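Local coordinates for heme peroxidase (Bacteroides thetaiotaomicron, PDB 2GVK), which is a dye-decolorizing peroxidase that probably uses a bound heme and hydrogen peroxide to oxidise substrates such as dyes, at residues A[69-80]-A[304-315]. Residues are numbered along the deposited sequence; the frame is centred on the assembly and turned at random.
With EDO (1,2-ethanediol), chain I.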
# COMPACT_ATOMS: atom_id res chain seq x y z
N MSE A 69 13.57 24.44 8.62
CA MSE A 69 14.68 25.33 8.39
C MSE A 69 14.95 26.10 9.67
O MSE A 69 14.04 26.73 10.22
CB MSE A 69 14.33 26.30 7.28
CG MSE A 69 15.42 27.31 6.95
SE MSE A 69 14.83 28.54 5.55
CE MSE A 69 16.53 29.44 5.27
N GLY A 70 16.20 26.08 10.11
CA GLY A 70 16.59 26.78 11.32
C GLY A 70 17.84 27.60 11.14
O GLY A 70 18.64 27.36 10.23
N PHE A 71 18.03 28.54 12.06
CA PHE A 71 19.15 29.49 12.03
C PHE A 71 19.99 29.43 13.29
O PHE A 71 19.46 29.45 14.40
CB PHE A 71 18.62 30.93 11.86
CG PHE A 71 17.73 31.11 10.68
CD1 PHE A 71 16.40 30.78 10.75
CD2 PHE A 71 18.25 31.54 9.47
CE1 PHE A 71 15.58 30.88 9.63
CE2 PHE A 71 17.40 31.66 8.34
CZ PHE A 71 16.09 31.33 8.44
N GLY A 72 21.31 29.46 13.11
CA GLY A 72 22.25 29.55 14.23
C GLY A 72 22.20 30.92 14.89
O GLY A 72 21.70 31.88 14.32
N ALA A 73 22.74 31.01 16.09
CA ALA A 73 22.62 32.23 16.87
C ALA A 73 23.34 33.40 16.22
O ALA A 73 22.76 34.48 16.04
CB ALA A 73 23.13 32.00 18.27
N ASP A 74 24.61 33.20 15.84
CA ASP A 74 25.37 34.27 15.19
C ASP A 74 24.75 34.64 13.85
O ASP A 74 24.66 35.83 13.50
CB ASP A 74 26.83 33.86 14.98
CG ASP A 74 27.64 33.85 16.27
OD1 ASP A 74 27.14 34.32 17.33
OD2 ASP A 74 28.79 33.38 16.22
N ALA A 75 24.36 33.61 13.08
CA ALA A 75 23.75 33.82 11.76
C ALA A 75 22.49 34.65 11.84
O ALA A 75 22.24 35.51 10.99
CB ALA A 75 23.47 32.47 11.10
N TRP A 76 21.66 34.37 12.84
CA TRP A 76 20.41 35.10 13.01
C TRP A 76 20.67 36.60 13.13
O TRP A 76 20.05 37.40 12.46
CB TRP A 76 19.66 34.60 14.26
CG TRP A 76 18.37 35.35 14.51
CD1 TRP A 76 18.22 36.51 15.25
CD2 TRP A 76 17.10 35.08 13.94
NE1 TRP A 76 16.91 36.92 15.21
CE2 TRP A 76 16.20 36.07 14.41
CE3 TRP A 76 16.60 34.05 13.14
CZ2 TRP A 76 14.84 36.07 14.07
CZ3 TRP A 76 15.25 34.09 12.76
CH2 TRP A 76 14.40 35.09 13.23
N THR A 77 21.63 36.96 13.97
CA THR A 77 21.93 38.36 14.20
C THR A 77 22.57 39.01 12.95
O THR A 77 22.28 40.16 12.63
CB THR A 77 22.83 38.51 15.45
OG1 THR A 77 22.03 38.28 16.61
CG2 THR A 77 23.42 39.89 15.53
N ARG A 78 23.38 38.26 12.23
CA ARG A 78 23.96 38.76 10.98
C ARG A 78 22.88 39.01 9.92
O ARG A 78 22.86 40.08 9.29
CB ARG A 78 24.97 37.79 10.42
CG ARG A 78 25.44 38.21 9.04
CD ARG A 78 26.32 37.22 8.38
NE ARG A 78 26.54 37.58 6.97
CZ ARG A 78 27.25 36.85 6.12
NH1 ARG A 78 27.84 35.75 6.54
NH2 ARG A 78 27.39 37.25 4.86
N LEU A 79 22.00 38.04 9.74
CA LEU A 79 21.01 38.11 8.68
C LEU A 79 19.89 39.08 8.99
O LEU A 79 19.39 39.75 8.08
CB LEU A 79 20.39 36.72 8.43
CG LEU A 79 21.31 35.63 7.88
CD1 LEU A 79 20.73 34.27 8.09
CD2 LEU A 79 21.58 35.90 6.38
N PHE A 80 19.45 39.09 10.26
CA PHE A 80 18.22 39.77 10.67
C PHE A 80 18.45 40.65 11.90
O PHE A 80 17.86 40.42 12.95
CB PHE A 80 17.13 38.71 10.99
CG PHE A 80 17.01 37.60 9.94
CD1 PHE A 80 16.69 37.90 8.64
CD2 PHE A 80 17.21 36.27 10.30
CE1 PHE A 80 16.59 36.89 7.67
CE2 PHE A 80 17.10 35.26 9.34
CZ PHE A 80 16.80 35.59 8.02
N PHE A 304 19.91 25.71 16.79
CA PHE A 304 19.26 26.54 15.77
C PHE A 304 17.87 26.97 16.22
O PHE A 304 17.20 26.26 16.97
CB PHE A 304 19.13 25.78 14.42
CG PHE A 304 20.43 25.24 13.87
CD1 PHE A 304 20.92 23.99 14.28
CD2 PHE A 304 21.13 25.93 12.90
CE1 PHE A 304 22.09 23.47 13.72
CE2 PHE A 304 22.34 25.43 12.39
CZ PHE A 304 22.81 24.20 12.81
N PHE A 305 17.44 28.10 15.71
CA PHE A 305 16.10 28.59 15.89
C PHE A 305 15.29 28.36 14.62
O PHE A 305 15.68 28.80 13.53
CB PHE A 305 16.10 30.09 16.26
CG PHE A 305 14.74 30.71 16.25
CD1 PHE A 305 13.76 30.26 17.11
CD2 PHE A 305 14.44 31.74 15.37
CE1 PHE A 305 12.48 30.81 17.09
CE2 PHE A 305 13.16 32.31 15.35
CZ PHE A 305 12.19 31.85 16.21
N VAL A 306 14.15 27.70 14.79
CA VAL A 306 13.25 27.37 13.73
C VAL A 306 12.00 28.29 13.83
O VAL A 306 11.14 28.08 14.69
CB VAL A 306 12.81 25.90 13.88
CG1 VAL A 306 11.79 25.51 12.77
CG2 VAL A 306 14.00 25.00 13.86
N PRO A 307 11.93 29.32 12.99
CA PRO A 307 10.83 30.28 13.12
C PRO A 307 9.49 29.72 12.68
O PRO A 307 9.44 28.78 11.91
CB PRO A 307 11.26 31.47 12.20
CG PRO A 307 12.30 30.94 11.33
CD PRO A 307 12.89 29.70 11.93
N SER A 308 8.40 30.30 13.17
CA SER A 308 7.10 29.99 12.64
C SER A 308 7.10 30.30 11.14
O SER A 308 7.93 31.07 10.67
CB SER A 308 6.03 30.81 13.34
OG SER A 308 6.14 32.18 12.96
N TYR A 309 6.18 29.71 10.40
CA TYR A 309 6.04 30.04 8.96
C TYR A 309 5.78 31.52 8.76
O TYR A 309 6.29 32.11 7.84
CB TYR A 309 4.91 29.23 8.33
CG TYR A 309 5.25 27.81 8.02
CD1 TYR A 309 6.22 27.49 7.08
CD2 TYR A 309 4.50 26.77 8.57
CE1 TYR A 309 6.51 26.18 6.76
CE2 TYR A 309 4.77 25.46 8.27
CZ TYR A 309 5.77 25.16 7.35
OH TYR A 309 6.02 23.86 7.02
N ASP A 310 4.95 32.11 9.63
CA ASP A 310 4.63 33.55 9.53
C ASP A 310 5.90 34.37 9.59
O ASP A 310 6.11 35.26 8.78
CB ASP A 310 3.69 33.98 10.67
CG ASP A 310 2.25 33.63 10.39
OD1 ASP A 310 1.90 33.43 9.19
OD2 ASP A 310 1.44 33.64 11.36
N LEU A 311 6.72 34.11 10.59
CA LEU A 311 7.95 34.84 10.76
C LEU A 311 8.92 34.58 9.61
O LEU A 311 9.56 35.50 9.10
CB LEU A 311 8.59 34.49 12.11
CG LEU A 311 9.95 35.14 12.39
CD1 LEU A 311 9.92 36.65 12.14
CD2 LEU A 311 10.36 34.86 13.79
N LEU A 312 9.03 33.32 9.21
CA LEU A 312 9.87 32.94 8.07
C LEU A 312 9.53 33.78 6.82
O LEU A 312 10.41 34.27 6.14
CB LEU A 312 9.70 31.46 7.78
CG LEU A 312 10.75 30.85 6.90
CD1 LEU A 312 12.15 30.99 7.52
CD2 LEU A 312 10.44 29.40 6.68
N GLY A 313 8.24 33.95 6.55
CA GLY A 313 7.80 34.78 5.45
C GLY A 313 8.28 36.23 5.59
O GLY A 313 8.68 36.85 4.60
N GLU A 314 8.18 36.77 6.80
CA GLU A 314 8.63 38.13 7.06
C GLU A 314 10.11 38.25 6.84
O GLU A 314 10.58 39.25 6.35
CB GLU A 314 8.31 38.54 8.48
CG GLU A 314 6.88 38.76 8.76
CD GLU A 314 6.64 39.23 10.18
OE1 GLU A 314 7.65 39.49 10.90
OE2 GLU A 314 5.45 39.38 10.57
N LEU A 315 10.85 37.23 7.28
CA LEU A 315 12.29 37.22 7.09
C LEU A 315 12.67 37.31 5.61
O LEU A 315 13.68 37.92 5.25
CB LEU A 315 12.90 35.94 7.71
CG LEU A 315 12.72 35.77 9.22
CD1 LEU A 315 13.31 34.41 9.64
CD2 LEU A 315 13.34 36.91 10.00
C1 EDO I . 27.33 30.22 16.05
O1 EDO I . 26.30 30.93 16.73
C2 EDO I . 27.00 28.70 15.95
O2 EDO I . 25.75 28.50 15.25
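Phe71 and Phe305 face each other as an antiparallel hydrogen-bonded pair, and their two backbone bonds tie strand 66-72 to strand 296-306. Phe71 N donates to Phe305 O and Phe305 N to Phe71 O, each at 2.8 Å; the second is the straighter, with 169° at the hydrogen. Both carbonyls also take a CA-H contact, Phe305 O from Gly70 CA at 3.1 Å and Phe71 O from Phe304 CA. Gly70, with no side chain, lets the strands approach to 4.2 Å between Gly70 CA and Val306 CA.

The Trp76, Phe80, Phe71 and Phe305 rings gather on the face of the sheet that carries Phe71 and Phe305. Trp76 has its indole swung out from helix 73-79, CG anti to the backbone N (chi1 178°), and this presents the six-membered ring to the Phe305 edge. The pair is T-shaped, planes at 84° and centroids 5.2 Å apart. Trp76 NE1 is held by Gly84 O. Phe80 sets CE2 over one face of Phe71 and CD2 over one face of Trp76, both offset toward the rim, while Pro307 CD meets the Phe71 edge in its plane.

Aliphatic groups from helix 309-315 close the cluster. Leu315 CD2 sits over the Phe80 ring, 3.7 Å from its centroid, a CH-pi contact, with Leu79 CB over the opposite face. The other methyl, Leu315 CD1, reaches Trp76 CZ3 at 3.7 Å. Leu312 CD1 touches Phe71 CE1 at 4.0 Å and also the selenium of Met69. With an alanine at Phe80 the ring is gone, and Leu315 CD2 would probably lose its CH-pi partner while the Trp76 and Phe71 rings became free to shift.

The Phe71-Phe305 pair, with its two backbone bonds, joins the N- and C-terminal Dyp-type regions within one sheet, and across its helix-covered face the cohesion is almost wholly apolar.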